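Local coordinates for protein probable endonuclease 4 (Thermotoga maritima, PDB 4HNO) that probably cleaves DNA at apurinic or apyrimidinic sites as a metal-dependent endonuclease of base excision repair, leaving a 3'-hydroxyl and a 5'-terminal sugar phosphate, at residues I77-P82 / R130-V135; I111-H116 / E161-I166; E123-I128 / R167-Q172; E147-S150 / G154-G157. All coordinates share one frame; numbering follows the deposited sequence. Where two conformers were deposited one is given.

Overall arrangement
The four contacts join the outer helices of a TIM barrel to the loops and strand ends around its metal site. Interactions 4 and 2 both reach that site: Glu147 bridges zinc and manganese, His112 binds the same zinc, and the centres of interactions 2 and 4 are about 6 Å apart. Gln162 of interaction 2 accepts a hydrogen bond from Gly157 of interaction 4, and Gly114 pairs with Ile156. Farther out, interactions 1 and 3, with centres about 9 Å apart, share helix 121-136, while interactions 2 and 3 share helix 160-169. Asn78 OD1 joins interaction 1 to interaction 2 through Ser115 N, and Arg127 ties interaction 3 back to Ala80.

Interaction 1 (I77-P82 / R130-V135); sequences INLASP and RGLNEV
Leu79, in the loop that follows barrel strand 69-72, lays its CD1 methyl against Leu132 of helix 121-136, 3.8 Å from Leu132 CD2 and 4.0 Å from Leu132 CG. Both leucines adopt the same rotamer, with CG beside the backbone N and anti to the carbonyl carbon (chi1 -63° for Leu79, -70° for Leu132), yet they set out differently. The CB of Leu79 points at the helix, whereas Leu132 starts off alongside the interface and brings its CD2 branch in to meet the incoming methyl. The two side chains cross at about a right angle, methyl against methyl. Gly131 supplies bare backbone beside them, its carbonyl carbon lying 4.2 Å from Leu79 CD1. The absence of a side chain there lets the leucine settle close to the helix, with the CA atoms of Leu79 and Gly131 5.9 Å apart.

The loop is shaped by a type I turn from Asn78 to Ser81, reinforced by an Asx turn in which Ala80 N donates to Asn78 OD1 at 3.0 Å, from above the carbonyl plane. Around the contact, Val91 and Leu94 of helix 84-104 also touch Leu79. The side-chain contact is buried and apolar, so its cohesion rests on dispersion and exclusion of water, while the turn's polar groups bond within it and to neighbours such as Ser115 and Arg127, but not to 130-135.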
loop_
_atom_site.group_PDB
_atom_site.type_symbol
_atom_site.label_atom_id
_atom_site.label_comp_id
_atom_site.label_asym_id
_atom_site.label_seq_id
_atom_site.Cartn_x
_atom_site.Cartn_y
_atom_site.Cartn_z
ATOM N N ILE A 77 4.058 -0.318 14.039
ATOM C CA ILE A 77 2.672 -0.419 14.448
ATOM C C ILE A 77 2.158 -1.836 14.208
ATOM O O ILE A 77 2.345 -2.403 13.132
ATOM C CB ILE A 77 1.861 0.618 13.686
ATOM C CG1 ILE A 77 2.202 2.024 14.207
ATOM C CG2 ILE A 77 0.358 0.328 13.739
ATOM C CD1 ILE A 77 1.770 3.121 13.271
ATOM N N ASN A 78 1.540 -2.406 15.227
ATOM C CA ASN A 78 1.008 -3.756 15.134
ATOM C C ASN A 78 -0.251 -3.858 15.974
ATOM O O ASN A 78 -0.213 -4.189 17.157
ATOM C CB ASN A 78 2.034 -4.781 15.585
ATOM C CG ASN A 78 1.504 -6.180 15.462
ATOM O OD1 ASN A 78 0.419 -6.398 14.917
ATOM N ND2 ASN A 78 2.236 -7.150 15.997
ATOM N N LEU A 79 -1.371 -3.568 15.324
ATOM C CA LEU A 79 -2.673 -3.595 15.983
ATOM C C LEU A 79 -3.159 -5.005 16.322
ATOM O O LEU A 79 -4.170 -5.140 16.996
ATOM C CB LEU A 79 -3.732 -2.919 15.119
ATOM C CG LEU A 79 -3.541 -1.432 14.827
ATOM C CD1 LEU A 79 -4.681 -0.971 13.908
ATOM C CD2 LEU A 79 -3.484 -0.602 16.090
ATOM N N ALA A 80 -2.448 -6.039 15.858
ATOM C CA ALA A 80 -2.773 -7.404 16.257
ATOM C C ALA A 80 -1.926 -7.888 17.420
ATOM O O ALA A 80 -2.114 -9.012 17.875
ATOM C CB ALA A 80 -2.632 -8.370 15.095
ATOM N N SER A 81 -1.006 -7.078 17.916
ATOM C CA SER A 81 -0.087 -7.563 18.926
ATOM C C SER A 81 -0.834 -8.069 20.139
ATOM O O SER A 81 -1.737 -7.401 20.641
ATOM C CB SER A 81 0.840 -6.455 19.387
ATOM O OG SER A 81 1.673 -6.940 20.424
ATOM N N PRO A 82 -0.419 -9.209 20.686
ATOM C CA PRO A 82 -0.996 -9.696 21.941
ATOM C C PRO A 82 -0.348 -9.049 23.167
ATOM O O PRO A 82 -0.684 -9.431 24.281
ATOM C CB PRO A 82 -0.692 -11.197 21.888
ATOM C CG PRO A 82 0.608 -11.250 21.167
ATOM C CD PRO A 82 0.520 -10.176 20.101
ATOM N N ARG A 130 -10.534 -3.422 17.009
ATOM C CA ARG A 130 -10.624 -2.533 18.159
ATOM C C ARG A 130 -9.694 -1.330 17.964
ATOM O O ARG A 130 -10.046 -0.200 18.270
ATOM C CB ARG A 130 -10.284 -3.315 19.439
ATOM C CG ARG A 130 -10.494 -2.550 20.717
ATOM C CD ARG A 130 -10.192 -3.395 21.941
ATOM N NE ARG A 130 -10.569 -2.665 23.142
ATOM C CZ ARG A 130 -10.636 -3.172 24.363
ATOM N NH1 ARG A 130 -10.337 -4.443 24.582
ATOM N NH2 ARG A 130 -11.002 -2.395 25.376
ATOM N N GLY A 131 -8.488 -1.595 17.483
ATOM C CA GLY A 131 -7.527 -0.533 17.248
ATOM C C GLY A 131 -7.954 0.427 16.150
ATOM O O GLY A 131 -7.853 1.652 16.317
ATOM N N LEU A 132 -8.431 -0.123 15.039
ATOM C CA LEU A 132 -8.940 0.720 13.972
ATOM C C LEU A 132 -10.114 1.561 14.438
ATOM O O LEU A 132 -10.221 2.723 14.065
ATOM C CB LEU A 132 -9.330 -0.111 12.761
ATOM C CG LEU A 132 -8.172 -0.739 11.999
ATOM C CD1 LEU A 132 -8.707 -1.662 10.915
ATOM C CD2 LEU A 132 -7.252 0.321 11.412
ATOM N N ASN A 133 -10.990 0.995 15.258
ATOM C CA ASN A 133 -12.084 1.799 15.781
ATOM C C ASN A 133 -11.563 2.946 16.638
ATOM O O ASN A 133 -12.052 4.069 16.531
ATOM C CB ASN A 133 -13.059 0.942 16.576
ATOM C CG ASN A 133 -13.982 0.129 15.725
ATOM O OD1 ASN A 133 -14.283 0.486 14.586
ATOM N ND2 ASN A 133 -14.463 -0.968 16.287
ATOM N N GLU A 134 -10.581 2.691 17.494
ATOM C CA GLU A 134 -10.060 3.766 18.319
ATOM C C GLU A 134 -9.446 4.861 17.454
ATOM O O GLU A 134 -9.596 6.049 17.747
ATOM C CB GLU A 134 -9.026 3.254 19.319
ATOM C CG GLU A 134 -9.626 2.435 20.398
ATOM C CD GLU A 134 -10.771 3.157 21.084
ATOM O OE1 GLU A 134 -10.550 4.292 21.566
ATOM O OE2 GLU A 134 -11.903 2.620 21.105
ATOM N N VAL A 135 -8.759 4.487 16.387
ATOM C CA VAL A 135 -8.151 5.481 15.515
ATOM C C VAL A 135 -9.205 6.235 14.711
ATOM O O VAL A 135 -9.234 7.470 14.702
ATOM C CB VAL A 135 -7.115 4.831 14.599
ATOM C CG1 VAL A 135 -6.584 5.803 13.569
ATOM C CG2 VAL A 135 -5.976 4.223 15.427
#

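Interaction 2 (I111-H116 / E161-I166); sequences IHPGSH and EQLKKI. With ZN (zinc ion), chain B.
Pro113 meets helix 160-169 with two atoms of its ring: CG lies 3.5 Å from Leu163 CD2, and CB lies 3.9 Å from Ile166 CD1. The closer pair is snug, and the pyrrolidine and the leucine cross at about a right angle. Ile166 aims its CB at the strand side and extends CD1 to the ring, with CG1 beside the backbone N (chi1 -65°) and the remainder of the chain stretched out (chi2 161°). Leu163 sets off along the interface and then brings its CD2 methyl inward. The residues lie about one helical turn apart, so a single face of the helix receives the proline.

In the next shell, Leu146 of strand 143-147 touches both Leu163 and Ile166, and Ile128 of helix 121-136 packs on Pro113. Gly114 pairs through its backbone with Ile156, anchoring the strand just beyond the proline.

The neighbouring His112 turns its CB away from the helix and binds the zinc through NE2 at 2.0 Å. The metal-bound water, 1.9 Å from zinc, lies at the edge of the imidazole, in its plane. His72 and Glu147 complete the protein ligands of this ion. At this end of a TIM-barrel strand, then, adjacent residues divide the labour: the histidine contributes a nitrogen ligand to the metal mouth, while the proline next to it is buried against the outer helix by purely apolar contact.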
loop_
_atom_site.group_PDB
_atom_site.type_symbol
_atom_site.label_atom_id
_atom_site.label_comp_id
_atom_site.label_asym_id
_atom_site.label_seq_id
_atom_site.Cartn_x
_atom_site.Cartn_y
_atom_site.Cartn_z
ATOM N N ILE A 111 -1.740 0.418 5.819
ATOM C CA ILE A 111 -1.174 -0.369 6.900
ATOM C C ILE A 111 -1.163 -1.854 6.542
ATOM O O ILE A 111 -2.013 -2.356 5.838
ATOM C CB ILE A 111 -1.969 -0.164 8.234
ATOM C CG1 ILE A 111 -3.342 -0.858 8.223
ATOM C CG2 ILE A 111 -2.137 1.297 8.584
ATOM C CD1 ILE A 111 -3.975 -0.995 9.614
ATOM N N HIS A 112 -0.207 -2.559 7.113
ATOM C CA HIS A 112 -0.281 -4.013 7.210
ATOM C C HIS A 112 -1.149 -4.321 8.443
ATOM O O HIS A 112 -0.940 -3.734 9.501
ATOM C CB HIS A 112 1.098 -4.615 7.400
ATOM C CG HIS A 112 2.017 -4.357 6.254
ATOM N ND1 HIS A 112 3.215 -4.996 6.093
ATOM C CD2 HIS A 112 1.879 -3.568 5.169
ATOM C CE1 HIS A 112 3.800 -4.562 4.988
ATOM N NE2 HIS A 112 3.032 -3.651 4.430
ATOM N N PRO A 113 -2.112 -5.210 8.331
ATOM C CA PRO A 113 -3.029 -5.438 9.452
ATOM C C PRO A 113 -2.363 -5.729 10.783
ATOM O O PRO A 113 -2.800 -5.190 11.808
ATOM C CB PRO A 113 -3.876 -6.615 8.956
ATOM C CG PRO A 113 -3.917 -6.411 7.461
ATOM C CD PRO A 113 -2.527 -5.956 7.118
ATOM N N GLY A 114 -1.355 -6.578 10.781
ATOM C CA GLY A 114 -0.655 -6.911 11.997
ATOM C C GLY A 114 -0.300 -8.387 12.064
ATOM O O GLY A 114 -0.640 -9.185 11.188
ATOM N N SER A 115 0.405 -8.730 13.138
ATOM C CA SER A 115 0.749 -10.113 13.439
ATOM C C SER A 115 0.300 -10.450 14.853
ATOM O O SER A 115 0.597 -9.714 15.795
ATOM C CB SER A 115 2.230 -10.352 13.340
ATOM O OG SER A 115 2.525 -11.629 13.925
ATOM N N HIS A 116 -0.388 -11.591 15.003
ATOM C CA HIS A 116 -0.832 -12.057 16.306
ATOM C C HIS A 116 0.211 -12.842 17.064
ATOM O O HIS A 116 -0.018 -13.282 18.192
ATOM C CB HIS A 116 -2.113 -12.873 16.193
ATOM C CG HIS A 116 -2.009 -14.022 15.254
ATOM N ND1 HIS A 116 -1.228 -15.123 15.506
ATOM C CD2 HIS A 116 -2.569 -14.211 14.040
ATOM C CE1 HIS A 116 -1.327 -15.948 14.479
ATOM N NE2 HIS A 116 -2.128 -15.415 13.573
ATOM N N GLU A 161 -9.735 -12.602 2.249
ATOM C CA GLU A 161 -10.813 -12.866 3.189
ATOM C C GLU A 161 -10.515 -12.284 4.580
ATOM O O GLU A 161 -11.438 -11.841 5.271
ATOM C CB GLU A 161 -11.048 -14.382 3.308
ATOM C CG GLU A 161 -11.966 -14.826 4.407
ATOM C CD GLU A 161 -13.394 -14.442 4.177
ATOM O OE1 GLU A 161 -13.778 -14.219 3.005
ATOM O OE2 GLU A 161 -14.150 -14.390 5.173
ATOM N N GLN A 162 -9.267 -12.329 5.008
ATOM C CA GLN A 162 -8.917 -11.811 6.322
ATOM C C GLN A 162 -9.098 -10.288 6.379
ATOM O O GLN A 162 -9.525 -9.740 7.394
ATOM C CB GLN A 162 -7.484 -12.212 6.668
ATOM C CG GLN A 162 -7.326 -13.706 6.852
ATOM C CD GLN A 162 -5.925 -14.179 6.598
ATOM O OE1 GLN A 162 -5.030 -13.402 6.294
ATOM N NE2 GLN A 162 -5.748 -15.488 6.615
ATOM N N LEU A 163 -8.754 -9.607 5.285
ATOM C CA LEU A 163 -8.968 -8.160 5.212
ATOM C C LEU A 163 -10.457 -7.846 5.267
ATOM O O LEU A 163 -10.867 -6.869 5.885
ATOM C CB LEU A 163 -8.349 -7.558 3.948
ATOM C CG LEU A 163 -6.889 -7.870 3.700
ATOM C CD1 LEU A 163 -6.408 -7.094 2.489
ATOM C CD2 LEU A 163 -6.015 -7.550 4.900
ATOM N N LYS A 164 -11.270 -8.665 4.593
ATOM C CA LYS A 164 -12.712 -8.494 4.623
ATOM C C LYS A 164 -13.255 -8.700 6.036
ATOM O O LYS A 164 -14.126 -7.955 6.489
ATOM C CB LYS A 164 -13.366 -9.477 3.633
ATOM C CG LYS A 164 -14.871 -9.496 3.645
ATOM C CD LYS A 164 -15.526 -10.396 4.685
ATOM C CE LYS A 164 -15.100 -11.819 4.604
ATOM N NZ LYS A 164 -16.065 -12.688 5.346
ATOM N N LYS A 165 -12.752 -9.696 6.749
ATOM C CA LYS A 165 -13.235 -9.944 8.100
ATOM C C LYS A 165 -12.984 -8.719 8.979
ATOM O O LYS A 165 -13.834 -8.346 9.781
ATOM C CB LYS A 165 -12.589 -11.184 8.698
ATOM C CG LYS A 165 -13.129 -12.495 8.163
ATOM C CD LYS A 165 -12.454 -13.688 8.838
ATOM C CE LYS A 165 -13.178 -14.980 8.602
ATOM N NZ LYS A 165 -12.975 -15.504 7.230
ATOM N N ILE A 166 -11.806 -8.123 8.848
ATOM C CA ILE A 166 -11.487 -6.909 9.586
ATOM C C ILE A 166 -12.418 -5.778 9.170
ATOM O O ILE A 166 -13.082 -5.155 10.005
ATOM C CB ILE A 166 -10.010 -6.498 9.347
ATOM C CG1 ILE A 166 -9.051 -7.531 9.902
ATOM C CG2 ILE A 166 -9.745 -5.120 9.962
ATOM C CD1 ILE A 166 -7.649 -7.430 9.316
HETATM ZN ZN ZN B . 3.238 -2.441 2.870
HETATM O O HOH W 1 4.382 -2.860 1.388
#

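Interaction 3 (E123-I128 / R167-Q172); sequences EGIDRI and RDLVDQ
Segment 167-172, at the C-terminal part of helix 160-169, approaches the flank of helix 121-136, with the CA atoms of Asp126 and Leu169 8.4 Å apart, the nearest backbone approach of the two segments. Both are outer helices of the TIM barrel, successive members of its alpha layer, and the chain leaves the second of them through the loop at Val170-Gln172.

Leu169 carries the contact. Its CB points toward the neighbouring helix, and CG, beside the backbone N (chi1 -73°), brings the CD1 methyl up to Ile125 and Asp126. Ile125 offers its CG2 branch at 4.4 Å from Leu169 CD1, a loose apolar touch on the buried flank. Asp126 comes from the exposed flank and crosses the leucine at a slant, so that a carboxylate oxygen rests against hydrocarbon, with no hydrogen bond between the segments.

The surroundings extend this graded pattern. Val129 of the same helix also touches Leu169, while Ile125 continues inward onto Ile166 and Ile156. Val170, next in the chain, packs on Leu132, Asn133 and Leu136, and Asp171 N donates to Asn133 OD1, tying the departing loop to helix 121-136. Over a single leucine side chain the contact thus runs from buried Ile125 to exposed Asp126. On the exposed side lies the closest pair of the two segments, Asp126 OD2 and Leu169 CD1, 4.1 Å apart.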
loop_
_atom_site.group_PDB
_atom_site.type_symbol
_atom_site.label_atom_id
_atom_site.label_comp_id
_atom_site.label_asym_id
_atom_site.label_seq_id
_atom_site.Cartn_x
_atom_site.Cartn_y
_atom_site.Cartn_z
ATOM N N GLU A 123 -8.717 -13.791 17.360
ATOM C CA GLU A 123 -8.456 -12.848 18.421
ATOM C C GLU A 123 -7.621 -11.671 17.905
ATOM O O GLU A 123 -7.838 -10.524 18.301
ATOM C CB GLU A 123 -7.742 -13.515 19.597
ATOM C CG GLU A 123 -8.513 -14.671 20.196
ATOM C CD GLU A 123 -8.225 -16.050 19.561
ATOM O OE1 GLU A 123 -7.899 -16.144 18.360
ATOM O OE2 GLU A 123 -8.339 -17.065 20.282
ATOM N N GLY A 124 -6.682 -11.950 17.005
ATOM C CA GLY A 124 -5.892 -10.892 16.411
ATOM C C GLY A 124 -6.718 -9.966 15.548
ATOM O O GLY A 124 -6.531 -8.741 15.617
ATOM N N ILE A 125 -7.630 -10.519 14.751
ATOM C CA ILE A 125 -8.540 -9.689 13.976
ATOM C C ILE A 125 -9.334 -8.789 14.895
ATOM O O ILE A 125 -9.504 -7.603 14.610
ATOM C CB ILE A 125 -9.428 -10.550 13.070
ATOM C CG1 ILE A 125 -8.575 -11.064 11.911
ATOM C CG2 ILE A 125 -10.654 -9.784 12.594
ATOM C CD1 ILE A 125 -9.283 -12.047 11.009
ATOM N N ASP A 126 -9.844 -9.326 16.003
ATOM C CA ASP A 126 -10.621 -8.488 16.903
ATOM C C ASP A 126 -9.764 -7.354 17.471
ATOM O O ASP A 126 -10.264 -6.234 17.639
ATOM C CB ASP A 126 -11.249 -9.311 18.023
ATOM C CG ASP A 126 -12.479 -10.089 17.585
ATOM O OD1 ASP A 126 -12.846 -11.024 18.320
ATOM O OD2 ASP A 126 -13.060 -9.781 16.530
ATOM N N ARG A 127 -8.496 -7.605 17.771
ATOM C CA ARG A 127 -7.619 -6.545 18.264
ATOM C C ARG A 127 -7.388 -5.490 17.187
ATOM O O ARG A 127 -7.328 -4.297 17.499
ATOM C CB ARG A 127 -6.284 -7.099 18.776
ATOM C CG ARG A 127 -6.409 -7.842 20.102
ATOM C CD ARG A 127 -5.068 -8.174 20.724
ATOM N NE ARG A 127 -4.284 -9.106 19.944
ATOM C CZ ARG A 127 -4.309 -10.428 20.085
ATOM N NH1 ARG A 127 -3.510 -11.168 19.329
ATOM N NH2 ARG A 127 -5.121 -11.019 20.973
ATOM N N ILE A 128 -7.237 -5.917 15.940
ATOM C CA ILE A 128 -7.052 -4.966 14.841
ATOM C C ILE A 128 -8.304 -4.095 14.717
ATOM O O ILE A 128 -8.219 -2.875 14.589
ATOM C CB ILE A 128 -6.757 -5.675 13.532
ATOM C CG1 ILE A 128 -5.417 -6.398 13.587
ATOM C CG2 ILE A 128 -6.766 -4.658 12.378
ATOM C CD1 ILE A 128 -5.252 -7.412 12.472
ATOM N N ARG A 167 -12.441 -5.486 7.875
ATOM C CA ARG A 167 -13.156 -4.325 7.406
ATOM C C ARG A 167 -14.625 -4.385 7.803
ATOM O O ARG A 167 -15.220 -3.383 8.218
ATOM C CB ARG A 167 -13.024 -4.205 5.890
ATOM C CG ARG A 167 -13.850 -3.063 5.338
ATOM C CD ARG A 167 -13.541 -2.747 3.874
ATOM N NE ARG A 167 -14.312 -1.596 3.515
ATOM C CZ ARG A 167 -15.559 -1.618 3.107
ATOM N NH1 ARG A 167 -16.144 -2.755 2.809
ATOM N NH2 ARG A 167 -16.195 -0.466 2.956
ATOM N N ASP A 168 -15.231 -5.560 7.672
ATOM C CA ASP A 168 -16.661 -5.667 7.875
ATOM C C ASP A 168 -17.059 -5.466 9.347
ATOM O O ASP A 168 -18.217 -5.185 9.631
ATOM C CB ASP A 168 -17.178 -6.989 7.326
ATOM C CG ASP A 168 -17.248 -7.010 5.800
ATOM O OD1 ASP A 168 -16.960 -5.971 5.160
ATOM O OD2 ASP A 168 -17.596 -8.074 5.253
ATOM N N LEU A 169 -16.104 -5.557 10.266
ATOM C CA LEU A 169 -16.374 -5.338 11.679
ATOM C C LEU A 169 -16.111 -3.907 12.143
ATOM O O LEU A 169 -16.541 -3.557 13.230
ATOM C CB LEU A 169 -15.533 -6.293 12.534
ATOM C CG LEU A 169 -15.990 -7.753 12.518
ATOM C CD1 LEU A 169 -14.889 -8.646 13.061
ATOM C CD2 LEU A 169 -17.265 -7.917 13.338
ATOM N N VAL A 170 -15.392 -3.102 11.373
ATOM C CA VAL A 170 -15.028 -1.751 11.796
ATOM C C VAL A 170 -16.231 -0.819 11.716
ATOM O O VAL A 170 -17.016 -0.882 10.767
ATOM C CB VAL A 170 -13.863 -1.244 10.914
ATOM C CG1 VAL A 170 -13.575 0.239 11.082
ATOM C CG2 VAL A 170 -12.611 -2.044 11.209
ATOM N N ASP A 171 -16.362 0.077 12.687
ATOM C CA ASP A 171 -17.522 0.966 12.724
ATOM C C ASP A 171 -17.578 1.855 11.473
ATOM O O ASP A 171 -18.608 1.955 10.789
ATOM C CB ASP A 171 -17.478 1.876 13.954
ATOM C CG ASP A 171 -17.546 1.172 15.278
ATOM O OD1 ASP A 171 -18.103 0.079 15.353
ATOM O OD2 ASP A 171 -17.070 1.787 16.271
ATOM N N GLN A 172 -16.464 2.478 11.139
ATOM C CA GLN A 172 -16.387 3.411 10.008
ATOM C C GLN A 172 -15.798 2.709 8.797
ATOM O O GLN A 172 -14.729 3.048 8.298
ATOM C CB GLN A 172 -15.606 4.668 10.377
ATOM C CG GLN A 172 -16.332 5.468 11.442
ATOM C CD GLN A 172 -15.775 6.850 11.643
ATOM O OE1 GLN A 172 -15.587 7.613 10.684
ATOM N NE2 GLN A 172 -15.492 7.200 12.875
#

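Interaction 4 (E147-S150 / G154-G157); sequences ENVS and GNIG. With MN (manganese (II) ion), chain E; ZN (zinc ion), chain B.
Glu147 ends strand 143-147 of the TIM barrel, and the loop after it, whose Val149 meets Gly157, turns back to the short strand 155-156, which pairs antiparallel with strand 108-115. With CG anti to the backbone N (chi1 -176°) and an extended chain, the Glu147 carboxylate reaches the metals and bridges them: OE1 binds manganese at 2.1 Å, and OE2 binds zinc at 2.0 Å. Asn110 ND2 also hydrogen-bonds OE2, and water 1 bridges the same two ions.

Asn148 turns the end of its side chain away, to the backbone N of Asp181, while its CA makes a CA-H...O contact of 3.2 Å with Gly157 O. That oxygen also accepts a hydrogen bond from Val149 N at 3.0 Å, the donor standing well above the carbonyl plane. Val149 points at the returning chain, and its CG2 methyl packs against Ile156 O and Asn155 CB. Gly157, whose phi is positive, has backbone angles that suit glycine, and the valine methyl occupies the side where a CB would point.

Ser150 sends its hydroxyl to Asp187 and uses its carbonyl across the contact. Asn155 ND2 donates to Ser150 O at 2.9 Å, nearly straight at 162°, with the oxygen close to the amide plane of Asn155.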
loop_
_atom_site.group_PDB
_atom_site.type_symbol
_atom_site.label_atom_id
_atom_site.label_comp_id
_atom_site.label_asym_id
_atom_site.label_seq_id
_atom_site.Cartn_x
_atom_site.Cartn_y
_atom_site.Cartn_z
ATOM N N GLU A 147 -3.484 -3.515 3.515
ATOM C CA GLU A 147 -2.668 -4.152 2.495
ATOM C C GLU A 147 -2.560 -5.643 2.770
ATOM O O GLU A 147 -2.332 -6.056 3.900
ATOM C CB GLU A 147 -1.288 -3.518 2.510
ATOM C CG GLU A 147 -0.383 -4.035 1.418
ATOM C CD GLU A 147 1.048 -3.612 1.539
ATOM O OE1 GLU A 147 1.905 -4.266 0.902
ATOM O OE2 GLU A 147 1.329 -2.606 2.231
ATOM N N ASN A 148 -2.687 -6.454 1.721
ATOM C CA ASN A 148 -2.377 -7.869 1.891
ATOM C C ASN A 148 -0.880 -8.076 2.086
ATOM O O ASN A 148 -0.051 -7.310 1.571
ATOM C CB ASN A 148 -2.886 -8.707 0.724
ATOM C CG ASN A 148 -2.198 -8.354 -0.570
ATOM O OD1 ASN A 148 -2.266 -7.206 -0.995
ATOM N ND2 ASN A 148 -1.561 -9.326 -1.220
ATOM N N VAL A 149 -0.547 -9.128 2.829
ATOM C CA VAL A 149 0.799 -9.411 3.275
ATOM C C VAL A 149 1.137 -10.869 2.957
ATOM O O VAL A 149 0.321 -11.637 2.459
ATOM C CB VAL A 149 0.975 -9.093 4.772
ATOM C CG1 VAL A 149 0.810 -7.594 5.004
ATOM C CG2 VAL A 149 0.024 -9.903 5.630
ATOM N N SER A 150 2.363 -11.245 3.271
ATOM C CA SER A 150 2.803 -12.621 3.091
ATOM C C SER A 150 2.519 -13.442 4.348
ATOM O O SER A 150 2.361 -12.907 5.453
ATOM C CB SER A 150 4.282 -12.641 2.748
ATOM O OG SER A 150 4.533 -11.829 1.627
ATOM N N GLY A 154 2.938 -14.818 12.414
ATOM C CA GLY A 154 1.578 -14.644 12.773
ATOM C C GLY A 154 0.920 -13.567 11.951
ATOM O O GLY A 154 -0.087 -13.056 12.401
ATOM N N ASN A 155 1.411 -13.250 10.747
ATOM C CA ASN A 155 0.766 -12.216 9.951
ATOM C C ASN A 155 -0.690 -12.552 9.683
ATOM O O ASN A 155 -1.058 -13.694 9.371
ATOM C CB ASN A 155 1.435 -12.063 8.602
ATOM C CG ASN A 155 2.700 -11.275 8.650
ATOM O OD1 ASN A 155 3.102 -10.760 9.697
ATOM N ND2 ASN A 155 3.346 -11.167 7.496
ATOM N N ILE A 156 -1.495 -11.499 9.761
ATOM C CA ILE A 156 -2.883 -11.487 9.320
ATOM C C ILE A 156 -2.957 -10.661 8.049
ATOM O O ILE A 156 -2.384 -9.575 7.979
ATOM C CB ILE A 156 -3.785 -10.898 10.413
ATOM C CG1 ILE A 156 -3.735 -11.774 11.660
ATOM C CG2 ILE A 156 -5.201 -10.718 9.906
ATOM C CD1 ILE A 156 -4.379 -11.135 12.887
ATOM N N GLY A 157 -3.671 -11.182 7.057
ATOM C CA GLY A 157 -3.887 -10.478 5.812
ATOM C C GLY A 157 -3.230 -11.098 4.603
ATOM O O GLY A 157 -3.121 -10.426 3.576
HETATM MN MN MN E . 3.498 -3.413 -0.260
HETATM ZN ZN ZN B . 3.238 -2.441 2.870
HETATM O O HOH W 1 4.382 -2.860 1.388
#